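Local coordinates for Lmo1076 protein (Listeria monocytogenes serovar 1/2a, PDB 5JQC), which is a secreted putative autolysin, possibly with amidase activity toward the cell wall, represented here by a piece built of three GW (SH3-like) domains, at residues Gly36-Ser39 and Gly40-Thr44; Ala234-Arg238 and Gly239-Gln243. All blocks are in the same frame, centred on the assembly; numbering follows the deposited sequence.

Contact 1: residues Gly36-Ser39 and Gly40-Thr44; sequences GVYS and GIYNT
Two tyrosine rings are brought alongside by different first torsions: in Tyr38 CG stands anti to the carbonyl carbon (chi1 -60°), whereas in Tyr42 it is anti to the backbone N (chi1 173°). Four residues apart on one continuous loop, which leaves the short strand 36-37 of the first GW (SH3-like) domain of this piece, the side chains therefore lie side by side and point the same way. Between them the chain swings round Ser39 and Gly40, and a type II beta turn from Ile41 to Thr44 follows directly.

The rings of Tyr38 and Tyr42 form an oblique aromatic pair, with centroids 4.7 Å apart and planes at 54°. Tyr42 CD1 does most of the touching. It rests over one face of the Tyr38 ring, offset toward the rim, and comes within 3.3 Å of Tyr38 CZ. Tyr42 CE1 continues the contact outward to the phenol end, 3.4 Å from Tyr38 OH. At the base of the Tyr38 side chain, CB packs 3.2 Å from Gly40 O, so the peptide leading into Ile41 also adjoins the first tyrosine. No hydrogen bond links 36-39 to 40-44; the rings meet by van der Waals contact. On its own side, Tyr42 carries Asn43 CB over the centre of one ring face.

Val37 pairs through its backbone with Leu52 and Ser53, while Ile41 packs on Trp76 and Trp88. Asn43 ND2 reaches Asp15 by a hydrogen bond. The turn is closed mainly by a side chain, since its backbone bond from Thr44 N to Ile41 O is weak: Thr44 OG1 donates a hydrogen bond to Ile41 O over 2.6 Å, approaching slightly tilted from the carbonyl plane.

Contact 2: residues Ala234-Arg238 and Gly239-Gln243; sequences AKTAR and GTWYQ
Thr236 OG1 is gripped from two directions: the indole NE1 of Trp241 donates to it over 3.2 Å, and Arg238 N adds a weak bond of 3.3 Å to the same OG1. The indole bond is fairly straight, 159° at the hydrogen, and the hydroxyl oxygen meets the indole edge-on, only slightly out of the ring plane. Thr236 offers this oxygen because OG1 stands between its backbone N and carbonyl carbon (chi1 66°). The two side chains cross at about a right angle, and the bond fastens the nitrogen-bearing edge of the indole to the end of the preceding strand.

This is the tip of a beta hairpin in the third GW domain of this piece, where strand 226-236 turns into strand 239-246 through a type I beta turn from Thr236 to Gly239. Two backbone bonds join Ala234 to Trp241, the shorter running 2.8 Å from Trp241 N to Ala234 O. Another two join Thr236 to Gly239; in the one from Gly239 N to Thr236 O, the donor stands well above the carbonyl plane. Gly239 adopts extended backbone angles at which a CB would collide with Arg238 O.

Lys235 and Thr240 form the non-hydrogen-bonded pair between these two, on the face away from the indole, with Lys235 CG 3.9 Å from Thr240 OG1. Ala234 O, already the acceptor of Trp241 N, also comes 3.5 Å from Trp241 CD1, oblique to the ring. Tyr207, Val206 and Trp253 also pack against this tryptophan. Arg238 sets its CB at the benzene edge of the indole, 4.3 Å from Trp241 CZ2, and carries its guanidinium away to a salt bridge between NH1 and Asp180.

Overall arrangement
Contacts 1 and 2 belong to different GW domains, the first and the third of this piece, on opposite sides of the chain's centre. Their centres lie about 66 Å apart and they do not touch. Both are local and partly buried, but they hold different elements: 36-44 runs from a short strand into a loop, whereas 234-243 joins two long neighbouring strands at their turn. The chemistry differs accordingly. Contact 1 has no hydrogen bond between its segments and relies on two tyrosines, one buried and one partly exposed. Contact 2 combines a backbone ladder with a bond from the indole of a buried tryptophan to the hydroxyl of a buried threonine, while its exposed lysine and arginine lie at the margin.

Contact 1: residues Gly36-Ser39 and Gly40-Thr44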
# COMPACT_ATOMS: atom_id res chain seq x y z
N GLY A 36 -16.43 -34.04 -4.63
CA GLY A 36 -15.42 -34.96 -5.12
C GLY A 36 -14.31 -34.25 -5.88
O GLY A 36 -14.51 -33.18 -6.45
N VAL A 37 -13.13 -34.86 -5.86
CA VAL A 37 -12.01 -34.47 -6.71
C VAL A 37 -11.94 -35.46 -7.86
O VAL A 37 -12.07 -36.67 -7.66
CB VAL A 37 -10.69 -34.43 -5.91
CG1 VAL A 37 -9.53 -33.94 -6.79
CG2 VAL A 37 -10.83 -33.57 -4.66
N TYR A 38 -11.73 -34.95 -9.08
CA TYR A 38 -11.79 -35.78 -10.27
C TYR A 38 -10.58 -35.47 -11.16
O TYR A 38 -9.99 -34.40 -11.08
CB TYR A 38 -13.10 -35.56 -11.04
CG TYR A 38 -14.35 -35.90 -10.23
CD1 TYR A 38 -14.94 -34.95 -9.40
CD2 TYR A 38 -14.93 -37.16 -10.30
CE1 TYR A 38 -16.08 -35.25 -8.65
CE2 TYR A 38 -16.07 -37.48 -9.55
CZ TYR A 38 -16.63 -36.52 -8.73
OH TYR A 38 -17.76 -36.82 -7.98
N SER A 39 -10.21 -36.46 -11.98
CA SER A 39 -9.14 -36.23 -12.93
C SER A 39 -9.51 -35.15 -13.94
O SER A 39 -8.62 -34.52 -14.52
CB SER A 39 -8.80 -37.53 -13.66
OG SER A 39 -9.86 -37.95 -14.51
N GLY A 40 -10.80 -34.93 -14.16
CA GLY A 40 -11.24 -33.93 -15.11
C GLY A 40 -12.53 -33.29 -14.65
O GLY A 40 -13.04 -33.62 -13.58
N ILE A 41 -13.04 -32.34 -15.44
CA ILE A 41 -14.35 -31.78 -15.16
C ILE A 41 -15.34 -32.92 -15.00
O ILE A 41 -15.41 -33.82 -15.85
CB ILE A 41 -14.76 -30.84 -16.30
CG1 ILE A 41 -13.77 -29.68 -16.43
CG2 ILE A 41 -16.16 -30.29 -16.07
CD1 ILE A 41 -13.85 -28.97 -17.77
N TYR A 42 -16.11 -32.88 -13.92
CA TYR A 42 -16.93 -34.03 -13.53
C TYR A 42 -17.82 -34.53 -14.66
O TYR A 42 -18.46 -33.74 -15.38
CB TYR A 42 -17.77 -33.66 -12.32
CG TYR A 42 -18.77 -34.71 -11.93
CD1 TYR A 42 -18.36 -35.94 -11.44
CD2 TYR A 42 -20.14 -34.47 -12.02
CE1 TYR A 42 -19.27 -36.91 -11.05
CE2 TYR A 42 -21.07 -35.43 -11.64
CZ TYR A 42 -20.63 -36.65 -11.15
OH TYR A 42 -21.55 -37.61 -10.78
N ASN A 43 -17.84 -35.85 -14.83
CA ASN A 43 -18.78 -36.56 -15.69
C ASN A 43 -18.68 -36.13 -17.16
O ASN A 43 -19.68 -36.07 -17.88
CB ASN A 43 -20.22 -36.41 -15.18
CG ASN A 43 -21.15 -37.43 -15.82
OD1 ASN A 43 -20.74 -38.56 -16.09
ND2 ASN A 43 -22.39 -37.03 -16.11
N THR A 44 -17.46 -35.83 -17.60
CA THR A 44 -17.18 -35.54 -19.00
C THR A 44 -16.52 -36.71 -19.72
O THR A 44 -16.49 -36.71 -20.96
CB THR A 44 -16.30 -34.29 -19.10
OG1 THR A 44 -15.11 -34.50 -18.33
CG2 THR A 44 -17.03 -33.09 -18.53

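Contact 2: residues Ala234-Arg238 and Gly239-Gln243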
# COMPACT_ATOMS: atom_id res chain seq x y z
N ALA A 234 14.63 26.51 -2.56
CA ALA A 234 14.09 25.16 -2.70
C ALA A 234 12.64 25.25 -3.16
O ALA A 234 11.90 26.16 -2.77
CB ALA A 234 14.18 24.39 -1.38
N LYS A 235 12.24 24.32 -4.03
CA LYS A 235 10.86 24.26 -4.49
C LYS A 235 10.24 22.92 -4.12
O LYS A 235 10.82 21.87 -4.41
CB LYS A 235 10.78 24.49 -6.01
CG LYS A 235 9.35 24.62 -6.55
CD LYS A 235 9.31 25.11 -8.00
CE LYS A 235 10.31 24.36 -8.92
NZ LYS A 235 9.84 23.01 -9.42
N THR A 236 9.08 22.97 -3.45
CA THR A 236 8.20 21.82 -3.31
C THR A 236 6.87 22.10 -4.01
O THR A 236 6.58 23.23 -4.42
CB THR A 236 7.91 21.47 -1.84
OG1 THR A 236 7.15 22.54 -1.25
CG2 THR A 236 9.17 21.24 -1.06
N ALA A 237 6.06 21.05 -4.10
CA ALA A 237 4.72 21.17 -4.65
C ALA A 237 3.93 22.32 -4.02
O ALA A 237 3.10 22.93 -4.69
CB ALA A 237 3.97 19.85 -4.45
N ARG A 238 4.20 22.65 -2.76
CA ARG A 238 3.50 23.70 -2.05
C ARG A 238 4.05 25.11 -2.27
O ARG A 238 3.36 26.08 -1.93
CB ARG A 238 3.51 23.40 -0.55
CG ARG A 238 2.87 22.07 -0.21
CD ARG A 238 2.43 21.96 1.24
NE ARG A 238 1.08 21.43 1.34
CZ ARG A 238 0.75 20.16 1.13
NH1 ARG A 238 1.69 19.26 0.81
NH2 ARG A 238 -0.51 19.79 1.24
N GLY A 239 5.27 25.27 -2.79
CA GLY A 239 5.77 26.61 -3.04
C GLY A 239 7.28 26.66 -3.18
O GLY A 239 7.93 25.66 -3.47
N THR A 240 7.81 27.87 -2.99
CA THR A 240 9.24 28.12 -3.08
C THR A 240 9.70 28.80 -1.80
O THR A 240 9.09 29.77 -1.34
CB THR A 240 9.58 28.99 -4.29
OG1 THR A 240 9.15 28.33 -5.48
CG2 THR A 240 11.07 29.20 -4.36
N TRP A 241 10.79 28.28 -1.24
CA TRP A 241 11.28 28.63 0.08
C TRP A 241 12.70 29.18 -0.05
O TRP A 241 13.50 28.67 -0.84
CB TRP A 241 11.22 27.40 0.99
CG TRP A 241 9.89 26.65 0.78
CD1 TRP A 241 9.63 25.66 -0.14
CD2 TRP A 241 8.65 26.90 1.45
NE1 TRP A 241 8.31 25.27 -0.06
CE2 TRP A 241 7.69 26.01 0.91
CE3 TRP A 241 8.26 27.78 2.47
CZ2 TRP A 241 6.38 25.97 1.35
CZ3 TRP A 241 6.95 27.73 2.91
CH2 TRP A 241 6.03 26.84 2.35
N TYR A 242 13.00 30.23 0.70
CA TYR A 242 14.33 30.82 0.73
C TYR A 242 14.94 30.56 2.10
O TYR A 242 14.29 30.76 3.12
CB TYR A 242 14.27 32.33 0.47
CG TYR A 242 13.95 32.68 -0.96
CD1 TYR A 242 14.01 31.71 -1.94
CD2 TYR A 242 13.61 33.97 -1.33
CE1 TYR A 242 13.74 32.00 -3.25
CE2 TYR A 242 13.32 34.28 -2.65
CZ TYR A 242 13.40 33.28 -3.61
OH TYR A 242 13.13 33.54 -4.93
N GLN A 243 16.19 30.10 2.12
CA GLN A 243 16.95 30.04 3.36
C GLN A 243 17.69 31.37 3.48
O GLN A 243 18.38 31.78 2.54
CB GLN A 243 17.91 28.85 3.38
CG GLN A 243 18.40 28.51 4.80
CD GLN A 243 19.46 27.43 4.83
OE1 GLN A 243 20.35 27.40 3.97
NE2 GLN A 243 19.39 26.53 5.80